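Local coordinates for iron-regulated ABC transporter siderophore-binding protein SirA (Staphylococcus aureus subsp. aureus, PDB 3MWF) that binds the siderophore staphyloferrin B and probably hands the iron complex to an ABC transporter for uptake into the cell, at residues A[183-187]-A[188-192]; A[193-196]-A[197-201]; A[244-248]-A[249-253]. All coordinates share one frame; numbering follows the deposited sequence.

Interaction 1 (A[183-187]-A[188-192])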
ATOM      1  N   GLU A 183       7.425  -3.904  -0.234  1.00 11.05           N
ATOM      2  CA  GLU A 183       8.296  -3.161   0.675  1.00 12.71           C
ATOM      3  C   GLU A 183       8.192  -3.615   2.132  1.00 12.35           C
ATOM      4  O   GLU A 183       9.211  -3.662   2.827  1.00 12.13           O
ATOM      5  CB  GLU A 183       8.077  -1.653   0.585  1.00 12.91           C
ATOM      6  CG  GLU A 183       8.489  -1.082  -0.797  1.00 11.36           C
ATOM      7  CD  GLU A 183       8.730   0.419  -0.762  1.00 15.25           C
ATOM      8  OE1 GLU A 183       8.622   1.073   0.287  1.00 15.56           O
ATOM      9  OE2 GLU A 183       9.079   0.974  -1.808  1.00 18.52           O
ATOM     10  N   ILE A 184       6.976  -3.927   2.596  1.00 12.27           N
ATOM     11  CA  ILE A 184       6.799  -4.440   3.954  1.00 12.07           C
ATOM     12  C   ILE A 184       7.496  -5.789   4.127  1.00 11.94           C
ATOM     13  O   ILE A 184       8.222  -5.984   5.104  1.00 13.06           O
ATOM     14  CB  ILE A 184       5.317  -4.503   4.330  1.00 12.08           C
ATOM     15  CG1 ILE A 184       4.806  -3.063   4.490  1.00 13.31           C
ATOM     16  CG2 ILE A 184       5.126  -5.259   5.680  1.00 12.97           C
ATOM     17  CD1 ILE A 184       3.264  -2.964   4.451  1.00 13.56           C
ATOM     18  N   LEU A 185       7.320  -6.694   3.166  1.00 11.95           N
ATOM     19  CA  LEU A 185       8.031  -7.973   3.256  1.00 12.29           C
ATOM     20  C   LEU A 185       9.541  -7.738   3.307  1.00 12.86           C
ATOM     21  O   LEU A 185      10.251  -8.466   4.022  1.00 12.67           O
ATOM     22  CB  LEU A 185       7.674  -8.938   2.122  1.00 11.62           C
ATOM     23  CG  LEU A 185       6.222  -9.393   2.046  1.00 12.64           C
ATOM     24  CD1 LEU A 185       6.084 -10.434   0.956  1.00 12.76           C
ATOM     25  CD2 LEU A 185       5.717  -9.899   3.409  1.00 16.47           C
ATOM     26  N   ASN A 186      10.033  -6.794   2.507  1.00 12.45           N
ATOM     27  CA  ASN A 186      11.457  -6.448   2.553  1.00 13.59           C
ATOM     28  C   ASN A 186      11.874  -5.969   3.978  1.00 13.77           C
ATOM     29  O   ASN A 186      12.915  -6.383   4.517  1.00 14.33           O
ATOM     30  CB  ASN A 186      11.804  -5.371   1.502  1.00 13.11           C
ATOM     31  CG  ASN A 186      13.314  -5.260   1.274  1.00 15.91           C
ATOM     32  OD1 ASN A 186      13.987  -4.347   1.784  1.00 21.27           O
ATOM     33  ND2 ASN A 186      13.846  -6.199   0.541  1.00 14.14           N
ATOM     34  N   ASP A 187      11.049  -5.134   4.603  1.00 13.99           N
ATOM     35  CA  ASP A 187      11.306  -4.704   5.980  1.00 15.08           C
ATOM     36  C   ASP A 187      11.398  -5.892   6.932  1.00 14.98           C
ATOM     37  O   ASP A 187      12.227  -5.909   7.858  1.00 15.98           O
ATOM     38  CB  ASP A 187      10.170  -3.789   6.475  1.00 14.24           C
ATOM     39  CG  ASP A 187      10.238  -2.377   5.917  1.00 17.32           C
ATOM     40  OD1 ASP A 187      11.254  -1.953   5.323  1.00 18.37           O
ATOM     41  OD2 ASP A 187       9.253  -1.651   6.114  1.00 19.65           O
ATOM     42  N   LEU A 188      10.539  -6.868   6.712  1.00 15.09           N
ATOM     43  CA  LEU A 188      10.430  -8.042   7.578  1.00 15.00           C
ATOM     44  C   LEU A 188      11.575  -9.041   7.396  1.00 14.80           C
ATOM     45  O   LEU A 188      11.660 -10.026   8.116  1.00 16.21           O
ATOM     46  CB  LEU A 188       9.091  -8.722   7.340  1.00 15.28           C
ATOM     47  CG  LEU A 188       7.909  -7.853   7.751  1.00 13.73           C
ATOM     48  CD1 LEU A 188       6.652  -8.521   7.283  1.00 16.49           C
ATOM     49  CD2 LEU A 188       7.890  -7.634   9.318  1.00 14.72           C
ATOM     50  N   GLY A 189      12.430  -8.779   6.413  1.00 14.35           N
ATOM     51  CA  GLY A 189      13.600  -9.624   6.139  1.00 13.88           C
ATOM     52  C   GLY A 189      13.473 -10.700   5.090  1.00 13.88           C
ATOM     53  O   GLY A 189      14.418 -11.473   4.877  1.00 14.42           O
ATOM     54  N   PHE A 190      12.318 -10.774   4.421  1.00 13.03           N
ATOM     55  CA  PHE A 190      12.150 -11.682   3.305  1.00 12.46           C
ATOM     56  C   PHE A 190      13.023 -11.190   2.178  1.00 11.74           C
ATOM     57  O   PHE A 190      13.210  -9.991   2.038  1.00 13.37           O
ATOM     58  CB  PHE A 190      10.693 -11.699   2.828  1.00 13.02           C
ATOM     59  CG  PHE A 190       9.754 -12.422   3.784  1.00 13.32           C
ATOM     60  CD1 PHE A 190       9.628 -13.814   3.734  1.00 13.47           C
ATOM     61  CD2 PHE A 190       8.998 -11.699   4.705  1.00 13.62           C
ATOM     62  CE1 PHE A 190       8.756 -14.487   4.590  1.00 17.00           C
ATOM     63  CE2 PHE A 190       8.116 -12.378   5.608  1.00 13.47           C
ATOM     64  CZ  PHE A 190       8.004 -13.748   5.547  1.00 15.54           C
ATOM     65  N   LYS A 191      13.522 -12.122   1.375  1.00 12.27           N
ATOM     66  CA  LYS A 191      14.342 -11.778   0.204  1.00 12.14           C
ATOM     67  C   LYS A 191      13.627 -12.175  -1.079  1.00 12.87           C
ATOM     68  O   LYS A 191      12.521 -12.727  -1.052  1.00 12.71           O
ATOM     69  CB  LYS A 191      15.712 -12.472   0.286  1.00 13.15           C
ATOM     70  CG  LYS A 191      16.490 -12.101   1.517  1.00 11.82           C
ATOM     71  CD  LYS A 191      16.727 -10.623   1.648  1.00 14.29           C
ATOM     72  CE  LYS A 191      17.420 -10.259   2.986  1.00 17.60           C
ATOM     73  NZ  LYS A 191      17.572  -8.792   3.151  1.00 19.02           N
ATOM     74  N   ARG A 192      14.258 -11.857  -2.220  1.00 12.43           N
ATOM     75  CA  ARG A 192      13.671 -12.132  -3.531  1.00 12.66           C
ATOM     76  C   ARG A 192      14.630 -12.964  -4.365  1.00 11.90           C
ATOM     77  O   ARG A 192      15.859 -12.864  -4.181  1.00 12.61           O
ATOM     78  CB  ARG A 192      13.422 -10.812  -4.273  1.00 13.27           C
ATOM     79  CG  ARG A 192      12.595  -9.817  -3.470  1.00 13.40           C
ATOM     80  CD  ARG A 192      12.277  -8.582  -4.300  1.00 13.26           C
ATOM     81  NE  ARG A 192      11.560  -7.550  -3.529  1.00 11.57           N
ATOM     82  CZ  ARG A 192      12.120  -6.547  -2.852  1.00 12.83           C
ATOM     83  NH1 ARG A 192      13.458  -6.407  -2.815  1.00 13.31           N
ATOM     84  NH2 ARG A 192      11.350  -5.673  -2.206  1.00 13.52           N
TER
HETATM   85  O   HOH W   1      12.473  -8.445  -0.186  1.00 14.80           O
HETATM   86  O   HOH W   2      14.825  -8.147   3.369  1.00 16.90           O

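Interaction 2 (A[193-196]-A[197-201])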
ATOM      1  N   ASN A 193      14.098 -13.747  -5.296  1.00 11.86           N
ATOM      2  CA  ASN A 193      14.962 -14.482  -6.230  1.00 12.06           C
ATOM      3  C   ASN A 193      15.809 -13.480  -6.990  1.00 12.46           C
ATOM      4  O   ASN A 193      15.435 -12.314  -7.136  1.00 11.75           O
ATOM      5  CB  ASN A 193      14.185 -15.448  -7.136  1.00 12.75           C
ATOM      6  CG  ASN A 193      13.432 -14.750  -8.241  1.00 12.06           C
ATOM      7  OD1 ASN A 193      14.043 -14.167  -9.169  1.00 13.75           O
ATOM      8  ND2 ASN A 193      12.102 -14.835  -8.196  1.00 12.93           N
ATOM      9  N   LYS A 194      16.975 -13.921  -7.455  1.00 12.66           N
ATOM     10  CA  LYS A 194      17.934 -12.994  -8.034  1.00 13.44           C
ATOM     11  C   LYS A 194      17.373 -12.176  -9.200  1.00 13.50           C
ATOM     12  O   LYS A 194      17.607 -10.972  -9.275  1.00 13.45           O
ATOM     13  CB  LYS A 194      19.222 -13.739  -8.439  1.00 13.23           C
ATOM     14  CG  LYS A 194      20.219 -12.855  -9.183  1.00 14.95           C
ATOM     15  CD  LYS A 194      21.513 -13.609  -9.494  1.00 16.64           C
ATOM     16  CE  LYS A 194      22.495 -12.713 -10.237  1.00 17.67           C
ATOM     17  NZ  LYS A 194      23.862 -13.374 -10.305  1.00 18.20           N
ATOM     18  N   ASP A 195      16.597 -12.815 -10.066  1.00 14.18           N
ATOM     19  CA  ASP A 195      16.084 -12.101 -11.236  1.00 15.23           C
ATOM     20  C   ASP A 195      15.063 -11.031 -10.810  1.00 14.23           C
ATOM     21  O   ASP A 195      15.041  -9.895 -11.314  1.00 14.21           O
ATOM     22  CB  ASP A 195      15.498 -13.104 -12.232  1.00 15.39           C
ATOM     23  CG  ASP A 195      15.574 -12.598 -13.703  1.00 20.73           C
ATOM     24  OD1 ASP A 195      16.245 -11.570 -13.997  1.00 25.90           O
ATOM     25  OD2 ASP A 195      14.935 -13.227 -14.548  1.00 28.34           O
ATOM     26  N   LEU A 196      14.207 -11.386  -9.858  1.00 13.03           N
ATOM     27  CA  LEU A 196      13.238 -10.408  -9.330  1.00 12.62           C
ATOM     28  C   LEU A 196      13.946  -9.251  -8.606  1.00 13.10           C
ATOM     29  O   LEU A 196      13.547  -8.077  -8.725  1.00 12.97           O
ATOM     30  CB  LEU A 196      12.271 -11.144  -8.380  1.00 12.78           C
ATOM     31  CG  LEU A 196      11.107 -10.313  -7.861  1.00 13.77           C
ATOM     32  CD1 LEU A 196      10.258  -9.838  -9.005  1.00 11.96           C
ATOM     33  CD2 LEU A 196      10.264 -11.202  -6.932  1.00 13.85           C
ATOM     34  N   GLN A 197      15.012  -9.576  -7.859  1.00 13.01           N
ATOM     35  CA  GLN A 197      15.731  -8.542  -7.130  1.00 13.78           C
ATOM     36  C   GLN A 197      16.400  -7.590  -8.120  1.00 13.96           C
ATOM     37  O   GLN A 197      16.452  -6.359  -7.886  1.00 14.38           O
ATOM     38  CB  GLN A 197      16.771  -9.155  -6.181  1.00 13.91           C
ATOM     39  CG  GLN A 197      17.479  -8.123  -5.317  1.00 13.96           C
ATOM     40  CD  GLN A 197      16.532  -7.361  -4.458  1.00 15.40           C
ATOM     41  OE1 GLN A 197      15.628  -7.955  -3.839  1.00 14.50           O
ATOM     42  NE2 GLN A 197      16.678  -6.037  -4.444  1.00 18.15           N
ATOM     43  N   LYS A 198      16.882  -8.150  -9.234  1.00 14.40           N
ATOM     44  CA  LYS A 198      17.482  -7.315 -10.282  1.00 15.81           C
ATOM     45  C   LYS A 198      16.462  -6.299 -10.810  1.00 15.67           C
ATOM     46  O   LYS A 198      16.824  -5.149 -11.091  1.00 16.06           O
ATOM     47  CB  LYS A 198      18.018  -8.175 -11.443  1.00 16.59           C
ATOM     48  CG  LYS A 198      18.632  -7.332 -12.577  1.00 22.12           C
ATOM     49  CD  LYS A 198      19.377  -8.183 -13.615  1.00 30.00           C
ATOM     50  CE  LYS A 198      20.864  -8.412 -13.258  1.00 34.31           C
ATOM     51  NZ  LYS A 198      21.141  -9.795 -12.762  1.00 34.80           N
ATOM     52  N   GLN A 199      15.196  -6.708 -10.967  1.00 15.20           N
ATOM     53  CA  GLN A 199      14.136  -5.777 -11.386  1.00 15.52           C
ATOM     54  C   GLN A 199      13.972  -4.634 -10.391  1.00 15.23           C
ATOM     55  O   GLN A 199      13.895  -3.446 -10.766  1.00 15.86           O
ATOM     56  CB  GLN A 199      12.813  -6.521 -11.583  1.00 16.00           C
ATOM     57  CG  GLN A 199      12.916  -7.612 -12.631  1.00 17.63           C
ATOM     58  CD  GLN A 199      13.397  -7.064 -13.956  1.00 19.73           C
ATOM     59  OE1 GLN A 199      12.784  -6.179 -14.513  1.00 19.28           O
ATOM     60  NE2 GLN A 199      14.509  -7.595 -14.454  1.00 23.04           N
ATOM     61  N   VAL A 200      13.950  -4.982  -9.108  1.00 14.81           N
ATOM     62  CA  VAL A 200      13.847  -4.003  -8.049  1.00 15.85           C
ATOM     63  C   VAL A 200      15.054  -3.065  -8.058  1.00 16.53           C
ATOM     64  O   VAL A 200      14.891  -1.850  -7.936  1.00 17.08           O
ATOM     65  CB  VAL A 200      13.650  -4.693  -6.671  1.00 15.35           C
ATOM     66  CG1 VAL A 200      13.744  -3.681  -5.531  1.00 16.91           C
ATOM     67  CG2 VAL A 200      12.277  -5.400  -6.672  1.00 13.34           C
ATOM     68  N   ASP A 201      16.242  -3.629  -8.229  1.00 17.16           N
ATOM     69  CA  ASP A 201      17.468  -2.812  -8.266  1.00 19.90           C
ATOM     70  C   ASP A 201      17.458  -1.846  -9.458  1.00 20.94           C
ATOM     71  O   ASP A 201      18.117  -0.790  -9.403  1.00 22.77           O
ATOM     72  CB  ASP A 201      18.701  -3.695  -8.352  1.00 19.73           C
ATOM     73  CG  ASP A 201      18.938  -4.530  -7.104  1.00 21.38           C
ATOM     74  OD1 ASP A 201      18.438  -4.229  -6.000  1.00 24.31           O
ATOM     75  OD2 ASP A 201      19.696  -5.489  -7.251  1.00 25.38           O
TER
HETATM   76  O   HOH W   3      19.305 -11.867 -12.822  1.00 33.89           O

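Interaction 3 (A[244-248]-A[249-253])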
ATOM      1  N   GLU A 244      -6.355 -19.818 -15.114  1.00 19.36           N
ATOM      2  CA  GLU A 244      -5.469 -20.049 -16.262  1.00 19.82           C
ATOM      3  C   GLU A 244      -3.991 -20.075 -15.870  1.00 19.06           C
ATOM      4  O   GLU A 244      -3.239 -20.978 -16.294  1.00 18.85           O
ATOM      5  CB  GLU A 244      -5.731 -19.010 -17.347  1.00 20.70           C
ATOM      6  CG  GLU A 244      -7.097 -19.287 -18.001  1.00 25.88           C
ATOM      7  CD  GLU A 244      -7.626 -18.177 -18.879  1.00 31.18           C
ATOM      8  OE1 GLU A 244      -7.040 -17.070 -18.922  1.00 35.25           O
ATOM      9  OE2 GLU A 244      -8.664 -18.433 -19.526  1.00 34.44           O
ATOM     10  N   TRP A 245      -3.580 -19.091 -15.074  1.00 17.24           N
ATOM     11  CA  TRP A 245      -2.173 -19.002 -14.664  1.00 17.73           C
ATOM     12  C   TRP A 245      -1.774 -20.120 -13.701  1.00 18.13           C
ATOM     13  O   TRP A 245      -0.691 -20.701 -13.858  1.00 19.19           O
ATOM     14  CB  TRP A 245      -1.822 -17.618 -14.090  1.00 17.43           C
ATOM     15  CG  TRP A 245      -1.731 -16.549 -15.156  1.00 17.06           C
ATOM     16  CD1 TRP A 245      -2.719 -16.169 -16.022  1.00 15.88           C
ATOM     17  CD2 TRP A 245      -0.583 -15.739 -15.475  1.00 15.23           C
ATOM     18  NE1 TRP A 245      -2.265 -15.160 -16.867  1.00 17.92           N
ATOM     19  CE2 TRP A 245      -0.956 -14.890 -16.560  1.00 17.76           C
ATOM     20  CE3 TRP A 245       0.725 -15.647 -14.957  1.00 16.09           C
ATOM     21  CZ2 TRP A 245      -0.078 -13.943 -17.120  1.00 14.97           C
ATOM     22  CZ3 TRP A 245       1.618 -14.711 -15.534  1.00 14.78           C
ATOM     23  CH2 TRP A 245       1.193 -13.870 -16.606  1.00 15.85           C
ATOM     24  N   THR A 246      -2.634 -20.448 -12.739  1.00 18.03           N
ATOM     25  CA  THR A 246      -2.281 -21.449 -11.709  1.00 18.23           C
ATOM     26  C   THR A 246      -2.391 -22.879 -12.265  1.00 18.72           C
ATOM     27  O   THR A 246      -1.865 -23.810 -11.655  1.00 19.64           O
ATOM     28  CB  THR A 246      -3.060 -21.317 -10.380  1.00 18.99           C
ATOM     29  OG1 THR A 246      -4.473 -21.508 -10.610  1.00 19.88           O
ATOM     30  CG2 THR A 246      -2.772 -19.938  -9.692  1.00 17.14           C
ATOM     31  N   SER A 247      -3.025 -23.012 -13.429  1.00 19.91           N
ATOM     32  CA  SER A 247      -3.186 -24.293 -14.142  1.00 21.22           C
ATOM     33  C   SER A 247      -1.999 -24.617 -15.056  1.00 21.25           C
ATOM     34  O   SER A 247      -1.915 -25.728 -15.602  1.00 22.62           O
ATOM     35  CB  SER A 247      -4.449 -24.254 -15.012  1.00 20.99           C
ATOM     36  OG  SER A 247      -5.569 -24.392 -14.181  1.00 26.24           O
ATOM     37  N   SER A 248      -1.089 -23.657 -15.232  1.00 19.84           N
ATOM     38  CA  SER A 248       0.018 -23.811 -16.175  1.00 18.96           C
ATOM     39  C   SER A 248       1.127 -24.688 -15.607  1.00 18.34           C
ATOM     40  O   SER A 248       1.330 -24.764 -14.383  1.00 18.80           O
ATOM     41  CB  SER A 248       0.607 -22.449 -16.570  1.00 18.18           C
ATOM     42  OG  SER A 248       1.173 -21.863 -15.419  1.00 16.53           O
ATOM     43  N   LYS A 249       1.870 -25.328 -16.498  1.00 19.19           N
ATOM     44  CA  LYS A 249       3.050 -26.100 -16.064  1.00 19.30           C
ATOM     45  C   LYS A 249       4.078 -25.211 -15.359  1.00 18.59           C
ATOM     46  O   LYS A 249       4.760 -25.661 -14.434  1.00 18.74           O
ATOM     47  CB  LYS A 249       3.694 -26.851 -17.234  1.00 20.54           C
ATOM     48  CG  LYS A 249       4.209 -25.974 -18.377  1.00 25.22           C
ATOM     49  CD  LYS A 249       5.589 -26.409 -18.917  1.00 33.56           C
ATOM     50  CE  LYS A 249       5.609 -27.795 -19.574  1.00 35.98           C
ATOM     51  NZ  LYS A 249       7.026 -28.183 -19.923  1.00 37.24           N
ATOM     52  N   GLU A 250       4.160 -23.945 -15.792  1.00 16.91           N
ATOM     53  CA  GLU A 250       5.091 -22.990 -15.149  1.00 16.52           C
ATOM     54  C   GLU A 250       4.761 -22.780 -13.679  1.00 15.39           C
ATOM     55  O   GLU A 250       5.642 -22.793 -12.827  1.00 15.81           O
ATOM     56  CB  GLU A 250       5.116 -21.637 -15.885  1.00 16.56           C
ATOM     57  CG  GLU A 250       5.728 -21.666 -17.289  1.00 18.23           C
ATOM     58  CD  GLU A 250       4.757 -22.067 -18.408  1.00 23.86           C
ATOM     59  OE1 GLU A 250       3.557 -22.364 -18.151  1.00 23.93           O
ATOM     60  OE2 GLU A 250       5.199 -22.056 -19.584  1.00 27.44           O
ATOM     61  N   TRP A 251       3.473 -22.613 -13.370  1.00 15.06           N
ATOM     62  CA  TRP A 251       3.084 -22.397 -12.000  1.00 15.48           C
ATOM     63  C   TRP A 251       3.406 -23.645 -11.162  1.00 16.04           C
ATOM     64  O   TRP A 251       3.902 -23.555 -10.047  1.00 15.75           O
ATOM     65  CB  TRP A 251       1.583 -22.062 -11.941  1.00 14.94           C
ATOM     66  CG  TRP A 251       1.074 -21.824 -10.554  1.00 16.91           C
ATOM     67  CD1 TRP A 251       0.464 -22.740  -9.740  1.00 17.71           C
ATOM     68  CD2 TRP A 251       1.083 -20.582  -9.827  1.00 15.97           C
ATOM     69  NE1 TRP A 251       0.106 -22.151  -8.560  1.00 18.45           N
ATOM     70  CE2 TRP A 251       0.470 -20.823  -8.588  1.00 17.24           C
ATOM     71  CE3 TRP A 251       1.537 -19.278 -10.122  1.00 17.07           C
ATOM     72  CZ2 TRP A 251       0.319 -19.826  -7.617  1.00 18.18           C
ATOM     73  CZ3 TRP A 251       1.379 -18.275  -9.158  1.00 17.23           C
ATOM     74  CH2 TRP A 251       0.779 -18.560  -7.915  1.00 18.93           C
ATOM     75  N   LYS A 252       3.123 -24.804 -11.733  1.00 16.63           N
ATOM     76  CA  LYS A 252       3.292 -26.053 -10.997  1.00 17.90           C
ATOM     77  C   LYS A 252       4.763 -26.361 -10.693  1.00 17.96           C
ATOM     78  O   LYS A 252       5.065 -27.148  -9.797  1.00 18.75           O
ATOM     79  CB  LYS A 252       2.611 -27.175 -11.747  1.00 18.75           C
ATOM     80  CG  LYS A 252       1.122 -26.896 -11.804  1.00 21.75           C
ATOM     81  CD  LYS A 252       0.369 -27.877 -12.651  1.00 28.59           C
ATOM     82  CE  LYS A 252      -1.105 -27.475 -12.657  1.00 31.08           C
ATOM     83  NZ  LYS A 252      -1.499 -26.795 -11.353  1.00 35.31           N
ATOM     84  N   ASN A 253       5.658 -25.670 -11.388  1.00 17.88           N
ATOM     85  CA  ASN A 253       7.093 -25.848 -11.171  1.00 18.23           C
ATOM     86  C   ASN A 253       7.724 -24.850 -10.205  1.00 17.98           C
ATOM     87  O   ASN A 253       8.885 -25.010  -9.807  1.00 18.36           O
ATOM     88  CB  ASN A 253       7.831 -25.868 -12.499  1.00 18.49           C
ATOM     89  CG  ASN A 253       7.794 -27.241 -13.153  1.00 23.29           C
ATOM     90  OD1 ASN A 253       8.714 -28.025 -12.996  1.00 27.78           O
ATOM     91  ND2 ASN A 253       6.706 -27.550 -13.823  1.00 27.47           N
TER

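Interaction 1 (A[183-187]-A[188-192])
Leu-185 and Phe-190 meet at the C-terminal end of helix 179-187, their side chains crossing at a slant with CD2 of Leu-185 4.0 Å from CD2 of Phe-190. The Phe-190 ring also turns an edge to the backbone: Leu-185 O lies in the ring plane, 3.5 Å from Phe-190 CD2. With CG anti to the carbonyl carbon (chi1 -73°), this ring keeps close to Leu-185 and reaches Trp-159, which it meets edge-to-face. Next to them Ile-184 and Leu-188 run side by side and point the same way, touching through Ile-184 CG2 and Leu-188 CD1 at 3.9 Å. Leu-188 continues onto Ile-284 and Leu-287 of helix 277-290, while Leu-185 also packs on strand 163-168, so the helix end sits between sheet and helices.

The turn itself is a Schellman motif. Gly-189, with positive phi (95°), lets Phe-190 N return to Leu-185 O (3.1 Å) while Gly-189 N bonds to Asn-186 O from above the carbonyl plane.

On the polar side Asn-186 and Arg-192 cross at about a right angle, yet their amide and guanidinium planes are almost parallel, 7° apart. Asn-186 ND2 and Arg-192 NH1 are both donors, 3.4 Å apart, and do not bond. One water accepts a hydrogen bond from Asn-186 ND2 (2.7 Å), donates one to Phe-190 O, and rests 3.3 Å above the centre of the guanidinium plane. A second water donates to Asn-186 O and Phe-190 O and accepts from Lys-191 NZ. Each donor thus has its own acceptor, water for Asn-186 ND2, Ala-177 O and Gln-197 OE1 for Arg-192, and the two flat groups can lie close without bonding.

Interaction 2 (A[193-196]-A[197-201])
Leu-196, Gln-197 and Lys-198 follow one another in the first turns of helix 194-201, a short alpha-helix N-capped by Asn-193. The cap is a side-chain bond: Leu-196 N reaches Asn-193 OD1 at 2.9 Å, nearly straight at the hydrogen but from above the carbonyl plane. Asn-193 ND2 is held by the carbonyl oxygens of Leu-217 and Asn-219, which tie the start of the helix to a neighbouring loop.

Leu-196 gives its carbonyl to Val-200 N (3.1 Å), and Val-200 CG2 lies 3.6 Å from Leu-196 O. The buried side chain of Leu-196 packs on Ala-177 and on Ile-207 of strand 206-209, so this is the face that seats the helix on the protein.

Gln-197 N takes Asn-193 O at 2.9 Å, almost in line with the carbonyl. The side chain bends at chi2 (60°) after a CG anti to the backbone N, and its amide is thereby brought alongside the helix. OE1 receives Arg-192 NH1, and NE2 donates to Asp-201 OD1, one turn on, so both ends of the amide are engaged and its rotation is fixed.

Lys-198 N bonds to Lys-194 O. The two lysine side chains lie side by side on the exposed face, with Lys-194 NZ 5.1 Å from Lys-198 NZ. Bends at chi3 and chi4 distinguish Lys-198 from its extended neighbour. The like charges may repel; Asp-195 may partly offset them through a water that accepts from Lys-198 NZ at 2.8 Å and donates to Asp-195 OD1 at 3.3 Å.

Interaction 3 (A[244-248]-A[249-253])
Thr-246 lies against one face of the Trp-251 indole, the two side chains pointing the same way. Thr-246 CA stands 3.7 Å from the centroid of the five-membered ring, a CH-pi contact 18° off the normal, and Thr-246 CG2 rests 3.5 Å from Trp-251 CE2, displaced toward the rim. Trp-251 reaches this place with CG anti to its own backbone N (chi1 180°), and the indole continues onto Met-218, Ile-223 and Val-225. With Thr-246 OG1 between backbone N and carbonyl carbon (chi1 62°) and bonded to Glu-242 O, CG2 is the branch that faces the ring.

Ser-248 takes the same first rotamer, and its hydroxyl works in two directions: OG donates to Trp-245 O at 2.7 Å and accepts from Trp-251 N at 3.2 Å. Trp-245 O also receives Ser-248 N, so one carbonyl gathers two bonds near the junction of the two helices. Lys-252 keeps its chain extended as far as CE before bending at chi4, passing Ser-247 O and setting NZ 3.0 Å from Thr-246 O, in the carbonyl plane. Its backbone N bonds to Ser-248 O.

Soon after helix 236-246, then, the weakly bonded helix 249-253 opens with a serine N-cap, Ser-248 OG capping Trp-251 N, while the Trp-251 indole folds back over Thr-246 of the helix before it.

Overall arrangement
Interactions 1 and 2 are neighbours in series, joined where Arg-192 NH1 meets Gln-197 OE1 at 2.9 Å, a probable hydrogen bond; 1 ends helix 179-187, and 2 begins helix 194-201. Interaction 3 is separate, its centre about 25 Å and 21 Å from those of interactions 1 and 2, between helices 236-246 and 249-253. Interactions 1 and 3 are partly buried: 1 combines apolar contact with the backbone bonds of a Schellman turn, 3 aromatic contact with a serine side-chain cap. Interaction 2 lies at the surface, is held across its segments by main-chain helix bonds behind an asparagine cap, and carries mostly polar and charged side chains besides the buried Leu-196.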